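Local coordinates for protein aminopentol aminotransferase (Sphingopyxis macrogoltabida, PDB 6HBS) that catalyses the pyridoxal-phosphate-dependent transfer of the amino group of aminopentol (hydrolysed fumonisin B1) to pyruvate, giving the 2-keto product and L-alanine, at residues L325-L336 with L393-L404; P353-W361 with F407-L416. One frame throughout, in Å; residues are numbered along the deposited sequence.

Contact 1: residues L325-L336 with L393-L404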
loop_
_atom_site.group_PDB
_atom_site.type_symbol
_atom_site.label_atom_id
_atom_site.label_comp_id
_atom_site.label_asym_id
_atom_site.label_seq_id
_atom_site.Cartn_x
_atom_site.Cartn_y
_atom_site.Cartn_z
ATOM N N LEU A 325 30.420 13.849 16.839
ATOM C CA LEU A 325 30.191 12.741 17.770
ATOM C C LEU A 325 31.495 11.996 18.036
ATOM O O LEU A 325 31.724 11.543 19.142
ATOM C CB LEU A 325 29.108 11.794 17.233
ATOM C CG LEU A 325 27.671 12.332 17.288
ATOM C CD1 LEU A 325 26.674 11.344 16.666
ATOM C CD2 LEU A 325 27.266 12.636 18.712
ATOM N N GLU A 326 32.367 11.914 17.034
ATOM C CA GLU A 326 33.663 11.280 17.204
ATOM C C GLU A 326 34.426 12.058 18.288
ATOM O O GLU A 326 34.932 11.464 19.290
ATOM C CB GLU A 326 34.368 11.236 15.848
ATOM C CG GLU A 326 35.844 10.871 15.912
ATOM C CD GLU A 326 36.110 9.481 16.449
ATOM O OE1 GLU A 326 37.129 9.300 17.194
ATOM O OE2 GLU A 326 35.266 8.605 16.191
ATOM N N ALA A 327 34.460 13.383 18.130
ATOM C CA ALA A 327 35.245 14.262 19.060
ATOM C C ALA A 327 34.653 14.142 20.470
ATOM O O ALA A 327 35.370 13.909 21.451
ATOM C CB ALA A 327 35.290 15.690 18.561
ATOM N N GLN A 328 33.321 14.188 20.583
ATOM C CA GLN A 328 32.687 14.107 21.910
ATOM C C GLN A 328 32.922 12.758 22.582
ATOM O O GLN A 328 33.108 12.727 23.789
ATOM C CB GLN A 328 31.178 14.328 21.822
ATOM C CG GLN A 328 30.802 15.770 21.587
ATOM C CD GLN A 328 29.307 15.947 21.436
ATOM O OE1 GLN A 328 28.517 15.000 21.537
ATOM N NE2 GLN A 328 28.919 17.189 21.258
ATOM N N SER A 329 32.891 11.668 21.805
ATOM C CA SER A 329 33.090 10.304 22.318
ATOM C C SER A 329 34.500 10.138 22.907
ATOM O O SER A 329 34.641 9.605 23.977
ATOM C CB SER A 329 32.806 9.249 21.278
ATOM O OG SER A 329 33.838 9.172 20.307
ATOM N N GLN A 330 35.530 10.603 22.195
ATOM C CA GLN A 330 36.900 10.584 22.710
ATOM C C GLN A 330 36.996 11.383 24.026
ATOM O O GLN A 330 37.621 10.917 24.977
ATOM C CB GLN A 330 37.861 11.090 21.635
ATOM C CG GLN A 330 38.210 10.037 20.591
ATOM C CD GLN A 330 39.584 10.249 19.994
ATOM O OE1 GLN A 330 40.590 10.282 20.720
ATOM N NE2 GLN A 330 39.650 10.370 18.666
ATOM N N ARG A 331 36.343 12.552 24.086
ATOM C CA ARG A 331 36.414 13.496 25.202
ATOM C C ARG A 331 35.796 12.897 26.474
ATOM O O ARG A 331 36.251 13.171 27.580
ATOM C CB ARG A 331 35.716 14.808 24.815
ATOM C CG ARG A 331 35.866 15.925 25.839
ATOM C CD ARG A 331 35.206 17.229 25.416
ATOM N NE ARG A 331 33.791 17.278 25.777
ATOM C CZ ARG A 331 33.325 17.386 27.023
ATOM N NH1 ARG A 331 34.159 17.402 28.052
ATOM N NH2 ARG A 331 32.024 17.478 27.239
ATOM N N HIS A 332 34.722 12.124 26.314
ATOM C CA HIS A 332 33.988 11.523 27.424
ATOM C C HIS A 332 34.445 10.080 27.706
ATOM O O HIS A 332 33.964 9.475 28.671
ATOM C CB HIS A 332 32.488 11.529 27.107
ATOM C CG HIS A 332 31.819 12.843 27.300
ATOM N ND1 HIS A 332 31.550 13.687 26.247
ATOM C CD2 HIS A 332 31.315 13.428 28.404
ATOM C CE1 HIS A 332 30.920 14.752 26.695
ATOM N NE2 HIS A 332 30.760 14.615 28.021
ATOM N N GLY A 333 35.313 9.519 26.848
ATOM C CA GLY A 333 35.866 8.167 27.014
ATOM C C GLY A 333 34.829 7.077 26.791
ATOM O O GLY A 333 34.882 6.036 27.440
ATOM N N LEU A 334 33.876 7.313 25.876
ATOM C CA LEU A 334 32.836 6.343 25.545
ATOM C C LEU A 334 32.879 6.092 24.041
ATOM O O LEU A 334 32.270 6.844 23.296
ATOM C CB LEU A 334 31.463 6.901 25.927
ATOM C CG LEU A 334 31.034 6.773 27.384
ATOM C CD1 LEU A 334 29.745 7.558 27.618
ATOM C CD2 LEU A 334 30.837 5.316 27.783
ATOM N N GLU A 335 33.542 5.015 23.621
ATOM C CA GLU A 335 33.780 4.721 22.194
ATOM C C GLU A 335 32.474 4.404 21.435
ATOM O O GLU A 335 31.664 3.571 21.881
ATOM C CB GLU A 335 34.743 3.548 22.043
ATOM C CG GLU A 335 35.346 3.468 20.655
ATOM C CD GLU A 335 36.148 2.197 20.414
ATOM O OE1 GLU A 335 36.245 1.395 21.354
ATOM O OE2 GLU A 335 36.643 2.006 19.276
ATOM N N LEU A 336 32.318 5.034 20.265
ATOM C CA LEU A 336 31.171 4.783 19.357
ATOM C C LEU A 336 31.579 3.866 18.206
ATOM O O LEU A 336 32.716 3.817 17.837
ATOM C CB LEU A 336 30.719 6.106 18.747
ATOM C CG LEU A 336 30.114 7.115 19.705
ATOM C CD1 LEU A 336 29.694 8.370 18.950
ATOM C CD2 LEU A 336 28.938 6.497 20.438
ATOM N N LEU A 393 24.486 18.663 18.788
ATOM C CA LEU A 393 25.749 18.311 19.426
ATOM C C LEU A 393 25.804 18.858 20.852
ATOM O O LEU A 393 26.409 18.217 21.699
ATOM C CB LEU A 393 26.927 18.788 18.573
ATOM C CG LEU A 393 27.200 17.971 17.313
ATOM C CD1 LEU A 393 28.154 18.725 16.393
ATOM C CD2 LEU A 393 27.744 16.578 17.609
ATOM N N GLU A 394 25.078 19.939 21.157
ATOM C CA GLU A 394 24.920 20.360 22.558
ATOM C C GLU A 394 24.112 19.314 23.335
ATOM O O GLU A 394 24.421 19.003 24.483
ATOM C CB GLU A 394 24.220 21.716 22.685
ATOM C CG GLU A 394 24.784 22.797 21.776
ATOM C CD GLU A 394 25.553 23.941 22.421
ATOM O OE1 GLU A 394 25.504 25.066 21.861
ATOM O OE2 GLU A 394 26.226 23.700 23.452
ATOM N N ALA A 395 23.073 18.754 22.697
ATOM C CA ALA A 395 22.224 17.745 23.331
ATOM C C ALA A 395 22.999 16.446 23.549
ATOM O O ALA A 395 22.883 15.816 24.600
ATOM C CB ALA A 395 20.998 17.499 22.489
ATOM N N THR A 396 23.783 16.062 22.542
ATOM C CA THR A 396 24.510 14.799 22.593
ATOM C C THR A 396 25.623 14.885 23.646
ATOM O O THR A 396 25.946 13.898 24.300
ATOM C CB THR A 396 25.053 14.381 21.226
ATOM O OG1 THR A 396 25.917 15.366 20.673
ATOM C CG2 THR A 396 23.939 14.068 20.250
ATOM N N ASP A 397 26.182 16.078 23.815
ATOM C CA ASP A 397 27.230 16.312 24.824
ATOM C C ASP A 397 26.652 16.042 26.209
ATOM O O ASP A 397 27.226 15.260 26.988
ATOM C CB ASP A 397 27.794 17.730 24.728
ATOM C CG ASP A 397 29.026 17.890 25.610
ATOM O OD1 ASP A 397 30.088 17.337 25.237
ATOM O OD2 ASP A 397 28.886 18.478 26.698
ATOM N N ARG A 398 25.491 16.663 26.497
ATOM C CA ARG A 398 24.805 16.447 27.763
ATOM C C ARG A 398 24.423 14.972 27.938
ATOM O O ARG A 398 24.320 14.472 29.063
ATOM C CB ARG A 398 23.597 17.384 27.870
ATOM C CG ARG A 398 24.031 18.837 28.017
ATOM C CD ARG A 398 22.956 19.801 28.466
ATOM N NE ARG A 398 21.859 19.862 27.520
ATOM C CZ ARG A 398 21.861 20.569 26.394
ATOM N NH1 ARG A 398 22.875 21.379 26.131
ATOM N NH2 ARG A 398 20.856 20.441 25.534
ATOM N N ALA A 399 24.168 14.275 26.826
ATOM C CA ALA A 399 23.715 12.910 26.884
ATOM C C ALA A 399 24.873 11.998 27.297
ATOM O O ALA A 399 24.684 11.083 28.094
ATOM C CB ALA A 399 23.096 12.506 25.557
ATOM N N PHE A 400 26.054 12.226 26.719
ATOM C CA PHE A 400 27.278 11.524 27.129
ATOM C C PHE A 400 27.513 11.712 28.634
ATOM O O PHE A 400 27.759 10.720 29.336
ATOM C CB PHE A 400 28.490 11.994 26.319
ATOM C CG PHE A 400 28.605 11.413 24.930
ATOM C CD1 PHE A 400 28.871 10.067 24.736
ATOM C CD2 PHE A 400 28.498 12.216 23.815
ATOM C CE1 PHE A 400 28.953 9.540 23.454
ATOM C CE2 PHE A 400 28.601 11.692 22.539
ATOM C CZ PHE A 400 28.813 10.354 22.359
ATOM N N SER A 401 27.354 12.953 29.135
ATOM C CA SER A 401 27.561 13.251 30.580
ATOM C C SER A 401 26.563 12.456 31.412
ATOM O O SER A 401 26.950 11.872 32.419
ATOM C CB SER A 401 27.436 14.724 30.919
ATOM O OG SER A 401 28.362 15.486 30.176
ATOM N N ALA A 402 25.291 12.451 30.983
ATOM C CA ALA A 402 24.235 11.797 31.752
ATOM C C ALA A 402 24.482 10.280 31.821
ATOM O O ALA A 402 24.206 9.627 32.842
ATOM C CB ALA A 402 22.875 12.139 31.171
ATOM N N VAL A 403 25.022 9.715 30.740
ATOM C CA VAL A 403 25.315 8.281 30.688
ATOM C C VAL A 403 26.462 7.952 31.657
ATOM O O VAL A 403 26.405 6.942 32.362
ATOM C CB VAL A 403 25.609 7.847 29.238
ATOM C CG1 VAL A 403 26.447 6.587 29.150
ATOM C CG2 VAL A 403 24.309 7.687 28.463
ATOM N N LEU A 404 27.492 8.799 31.686
ATOM C CA LEU A 404 28.631 8.606 32.594
ATOM C C LEU A 404 28.192 8.752 34.059
ATOM O O LEU A 404 28.522 7.928 34.892
ATOM C CB LEU A 404 29.734 9.602 32.241
ATOM C CG LEU A 404 30.452 9.303 30.927
ATOM C CD1 LEU A 404 31.452 10.401 30.581
ATOM C CD2 LEU A 404 31.131 7.937 30.969
HETATM O O HOH W 1 32.885 17.814 23.538
#
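Leu325 turns its CD2 methyl to Thr396 and Leu393 where helices 310-332 and 386-405, their segment axes 10.3 Å apart and at 25°, pair in what is probably the C-terminal small domain of a class-III aminotransferase. One turn on, Gln328 is a knob among Leu393, Thr396, Asp397 and Phe400. Glutamine suits the place because one extended side chain presents donor and acceptor: Gln328 NE2 donates to Leu393 O at 2.7 Å, from above the carbonyl plane, while Gln328 OE1 lies 2.8 Å from Thr396 OG1 and at the edge of the Phe400 ring. CG anti to the backbone N (chi1 -173°) and a bend at chi3 bring the Arg331 guanidinium edge-on to Asp397, Arg331 NH2 meeting the syn lone pair of Asp397 OD1 at 2.8 Å, nearly straight (172°). His332 rests one ring face on Phe400 CB, 3.5 Å from the ring centroid, a CH-pi contact; ND1 donates to Gln328 O, and NE2 makes a weak hydrogen bond with Ser401 OG. With an alanine in its place, a gap would probably open beside Phe400 CB and Ser401 OG lose its weak partner. Past the Schellman motif, where Gly333 takes the positive phi that glycine favours, Leu334 CD1 packs 3.6 Å from Leu404 CD2 and touches Val403 and Phe400. Phe400 and the leucines thus form the inner, apolar side; on the outer side Asp397 OD1 pairs with Arg331 and, 3.1 Å from His332 CE1, would probably favour a positively polarised imidazole.

Contact 2: residues P353-W361 with F407-L416; sequences PDFRIGYAW and FASLQPHPIL
The guanidinium of Arg356 has Pro412 CD over the centre of one face, 3.8 Å from CZ, and Leu410 O at its edge. The Tyr359 ring carries a water toward the rim of one face and His413 CD2 at its edge; the two rings are oblique, their planes 64° apart. The same water bridges Asp354 O and His413 N. Arginine suits its place because several N-H groups serve at once. Arg356 CG sits between the backbone N and the carbonyl carbon (chi1 84°), and with the bend at chi3 the chain folds back to Asp354. There Arg356 NE faces Asp354 OD1 and Arg356 NH2 meets Asp354 OD2 at 2.8 Å, both on syn lone pairs. Arg356 NH1 donates to Leu410 O at 2.9 Å, bent to 138°. Asp354 OD1 also takes the backbone N of Arg356, forming an Asx turn at the start of helix 356-367, which the chain after helix 386-405 crosses here, probably in the small domain. Leu410 CD2 reaches Ala360 CB at 3.6 Å, where a small residue lets the chain come close. Ile357 CD1 meets Phe407 CE2 at 3.9 Å. Leu416 CD2 packs on Tyr359 CZ at 3.7 Å, while Tyr359 OH bonds to Leu30 O. The pairing with Asp354 is likely to fix the guanidinium's rotation; between 353-361 and 407-416 there is one direct hydrogen bond, one bridging water and apolar contacts.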
loop_
_atom_site.group_PDB
_atom_site.type_symbol
_atom_site.label_atom_id
_atom_site.label_comp_id
_atom_site.label_asym_id
_atom_site.label_seq_id
_atom_site.Cartn_x
_atom_site.Cartn_y
_atom_site.Cartn_z
ATOM N N PRO A 353 26.824 -4.930 24.376
ATOM C CA PRO A 353 26.129 -6.027 23.706
ATOM C C PRO A 353 24.634 -6.136 24.045
ATOM O O PRO A 353 23.880 -6.690 23.233
ATOM C CB PRO A 353 26.915 -7.272 24.154
ATOM C CG PRO A 353 27.538 -6.867 25.469
ATOM C CD PRO A 353 27.847 -5.389 25.325
ATOM N N ASP A 354 24.183 -5.607 25.190
ATOM C CA ASP A 354 22.737 -5.617 25.444
ATOM C C ASP A 354 22.117 -4.228 25.219
ATOM O O ASP A 354 20.956 -4.002 25.569
ATOM C CB ASP A 354 22.382 -6.182 26.817
ATOM C CG ASP A 354 22.923 -5.374 27.975
ATOM O OD1 ASP A 354 23.453 -4.259 27.744
ATOM O OD2 ASP A 354 22.771 -5.862 29.102
ATOM N N PHE A 355 22.895 -3.305 24.644
ATOM C CA PHE A 355 22.398 -1.993 24.189
ATOM C C PHE A 355 22.011 -1.083 25.356
ATOM O O PHE A 355 21.472 0.006 25.120
ATOM C CB PHE A 355 21.246 -2.150 23.183
ATOM C CG PHE A 355 21.728 -2.521 21.805
ATOM C CD1 PHE A 355 22.061 -3.839 21.508
ATOM C CD2 PHE A 355 21.886 -1.556 20.818
ATOM C CE1 PHE A 355 22.550 -4.187 20.261
ATOM C CE2 PHE A 355 22.365 -1.910 19.566
ATOM C CZ PHE A 355 22.684 -3.224 19.284
ATOM N N ARG A 356 22.377 -1.435 26.594
ATOM C CA ARG A 356 21.954 -0.616 27.756
ATOM C C ARG A 356 22.565 0.802 27.698
ATOM O O ARG A 356 21.896 1.773 28.130
ATOM C CB ARG A 356 22.278 -1.317 29.082
ATOM C CG ARG A 356 23.701 -1.120 29.580
ATOM C CD ARG A 356 23.972 -1.801 30.919
ATOM N NE ARG A 356 23.839 -3.251 30.832
ATOM C CZ ARG A 356 23.662 -4.060 31.877
ATOM N NH1 ARG A 356 23.539 -3.566 33.098
ATOM N NH2 ARG A 356 23.609 -5.365 31.695
ATOM N N ILE A 357 23.791 0.939 27.167
ATOM C CA ILE A 357 24.448 2.252 27.054
ATOM C C ILE A 357 23.773 3.087 25.959
ATOM O O ILE A 357 23.467 4.253 26.165
ATOM C CB ILE A 357 25.953 2.153 26.777
ATOM C CG1 ILE A 357 26.683 1.282 27.805
ATOM C CG2 ILE A 357 26.548 3.545 26.714
ATOM C CD1 ILE A 357 28.164 1.098 27.488
ATOM N N GLY A 358 23.599 2.474 24.780
ATOM C CA GLY A 358 22.981 3.104 23.636
ATOM C C GLY A 358 21.572 3.591 23.931
ATOM O O GLY A 358 21.182 4.675 23.478
ATOM N N TYR A 359 20.812 2.760 24.642
ATOM C CA TYR A 359 19.445 3.052 25.023
ATOM C C TYR A 359 19.443 4.285 25.917
ATOM O O TYR A 359 18.669 5.267 25.705
ATOM C CB TYR A 359 18.789 1.822 25.663
ATOM C CG TYR A 359 18.087 0.923 24.680
ATOM C CD1 TYR A 359 18.682 0.544 23.483
ATOM C CD2 TYR A 359 16.788 0.497 24.908
ATOM C CE1 TYR A 359 18.027 -0.290 22.580
ATOM C CE2 TYR A 359 16.107 -0.304 23.996
ATOM C CZ TYR A 359 16.733 -0.716 22.838
ATOM O OH TYR A 359 16.057 -1.480 21.933
ATOM N N ALA A 360 20.347 4.274 26.899
ATOM C CA ALA A 360 20.369 5.348 27.898
ATOM C C ALA A 360 20.763 6.679 27.227
ATOM O O ALA A 360 20.171 7.732 27.502
ATOM C CB ALA A 360 21.305 4.972 29.032
ATOM N N TRP A 361 21.720 6.621 26.304
ATOM C CA TRP A 361 22.225 7.788 25.595
ATOM C C TRP A 361 21.129 8.369 24.692
ATOM O O TRP A 361 20.930 9.550 24.678
ATOM C CB TRP A 361 23.458 7.405 24.773
ATOM C CG TRP A 361 24.079 8.543 24.034
ATOM C CD1 TRP A 361 24.851 9.545 24.564
ATOM C CD2 TRP A 361 23.995 8.794 22.621
ATOM N NE1 TRP A 361 25.236 10.410 23.574
ATOM C CE2 TRP A 361 24.718 9.980 22.371
ATOM C CE3 TRP A 361 23.349 8.157 21.552
ATOM C CZ2 TRP A 361 24.849 10.508 21.086
ATOM C CZ3 TRP A 361 23.494 8.661 20.284
ATOM C CH2 TRP A 361 24.204 9.848 20.064
ATOM N N PHE A 407 26.206 5.584 35.053
ATOM C CA PHE A 407 26.730 4.410 34.360
ATOM C C PHE A 407 26.572 3.136 35.206
ATOM O O PHE A 407 26.316 2.056 34.670
ATOM C CB PHE A 407 28.195 4.648 33.997
ATOM C CG PHE A 407 28.752 3.659 33.014
ATOM C CD1 PHE A 407 29.269 2.450 33.443
ATOM C CD2 PHE A 407 28.760 3.939 31.655
ATOM C CE1 PHE A 407 29.795 1.543 32.533
ATOM C CE2 PHE A 407 29.277 3.027 30.746
ATOM C CZ PHE A 407 29.799 1.835 31.188
ATOM N N ALA A 408 26.758 3.262 36.524
ATOM C CA ALA A 408 26.651 2.140 37.447
ATOM C C ALA A 408 25.258 1.502 37.343
ATOM O O ALA A 408 25.152 0.289 37.239
ATOM C CB ALA A 408 26.948 2.599 38.860
ATOM N N SER A 409 24.206 2.331 37.335
ATOM C CA SER A 409 22.815 1.889 37.509
ATOM C C SER A 409 22.133 1.499 36.184
ATOM O O SER A 409 20.957 1.169 36.197
ATOM C CB SER A 409 22.014 2.960 38.209
ATOM O OG SER A 409 21.775 4.056 37.342
ATOM N N LEU A 410 22.848 1.534 35.052
ATOM C CA LEU A 410 22.231 1.293 33.721
ATOM C C LEU A 410 21.685 -0.132 33.653
ATOM O O LEU A 410 22.352 -1.064 34.078
ATOM C CB LEU A 410 23.272 1.510 32.619
ATOM C CG LEU A 410 23.734 2.952 32.427
ATOM C CD1 LEU A 410 24.702 3.059 31.249
ATOM C CD2 LEU A 410 22.535 3.879 32.262
ATOM N N GLN A 411 20.488 -0.274 33.076
ATOM C CA GLN A 411 19.780 -1.555 32.951
ATOM C C GLN A 411 19.467 -1.819 31.481
ATOM O O GLN A 411 19.144 -0.880 30.760
ATOM C CB GLN A 411 18.439 -1.517 33.691
ATOM C CG GLN A 411 18.540 -1.220 35.177
ATOM C CD GLN A 411 18.680 -2.499 35.962
ATOM O OE1 GLN A 411 19.653 -3.235 35.807
ATOM N NE2 GLN A 411 17.691 -2.776 36.800
ATOM N N PRO A 412 19.464 -3.091 31.008
ATOM C CA PRO A 412 18.961 -3.405 29.667
ATOM C C PRO A 412 17.432 -3.240 29.626
ATOM O O PRO A 412 16.771 -3.281 30.656
ATOM C CB PRO A 412 19.379 -4.873 29.446
ATOM C CG PRO A 412 19.439 -5.447 30.853
ATOM C CD PRO A 412 19.896 -4.297 31.736
ATOM N N HIS A 413 16.891 -3.040 28.429
ATOM C CA HIS A 413 15.457 -2.959 28.219
ATOM C C HIS A 413 14.816 -4.323 28.500
ATOM O O HIS A 413 15.253 -5.313 27.917
ATOM C CB HIS A 413 15.223 -2.481 26.782
ATOM C CG HIS A 413 13.793 -2.232 26.458
ATOM N ND1 HIS A 413 12.922 -3.263 26.149
ATOM C CD2 HIS A 413 13.086 -1.077 26.413
ATOM C CE1 HIS A 413 11.730 -2.740 25.911
ATOM N NE2 HIS A 413 11.804 -1.398 26.058
ATOM N N PRO A 414 13.778 -4.438 29.376
ATOM C CA PRO A 414 13.230 -5.747 29.760
ATOM C C PRO A 414 12.784 -6.620 28.573
ATOM O O PRO A 414 13.257 -7.761 28.433
ATOM C CB PRO A 414 12.006 -5.425 30.645
ATOM C CG PRO A 414 11.726 -3.937 30.412
ATOM C CD PRO A 414 13.065 -3.332 30.037
ATOM N N ILE A 415 11.903 -6.066 27.724
ATOM C CA ILE A 415 11.334 -6.787 26.573
ATOM C C ILE A 415 12.479 -7.239 25.649
ATOM O O ILE A 415 12.435 -8.347 25.106
ATOM C CB ILE A 415 10.261 -5.948 25.836
ATOM C CG1 ILE A 415 9.027 -5.685 26.715
ATOM C CG2 ILE A 415 9.875 -6.591 24.506
ATOM C CD1 ILE A 415 8.930 -4.278 27.287
ATOM N N LEU A 416 13.503 -6.389 25.498
ATOM C CA LEU A 416 14.725 -6.718 24.759
ATOM C C LEU A 416 15.695 -7.470 25.684
ATOM O O LEU A 416 15.565 -8.667 25.910
ATOM C CB LEU A 416 15.344 -5.414 24.249
ATOM C CG LEU A 416 16.697 -5.554 23.562
ATOM C CD1 LEU A 416 16.519 -6.004 22.130
ATOM C CD2 LEU A 416 17.462 -4.251 23.619
HETATM O O HOH W 2 18.890 -2.148 26.260
#

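The segments of the two contacts alternate along the chain, and both lie on the same side of its centre, their own centres 16 Å apart. Trp361, on helix 356-367, joins them: its CD1 lies 3.6 Å from Ala399 CB, and its backbone N is 3.5 Å from Val403 CG2, both on helix 386-405. Contact 1 packs that helix against helix 310-332, whereas contact 2 carries the chain that follows it across the start of helix 356-367. Phe407 belongs to both surroundings, touching Leu334 as well as Ile357. Together they build an outlying part of the fold, away from the pyridoxal phosphate pocket that includes Lys258 and Asp230.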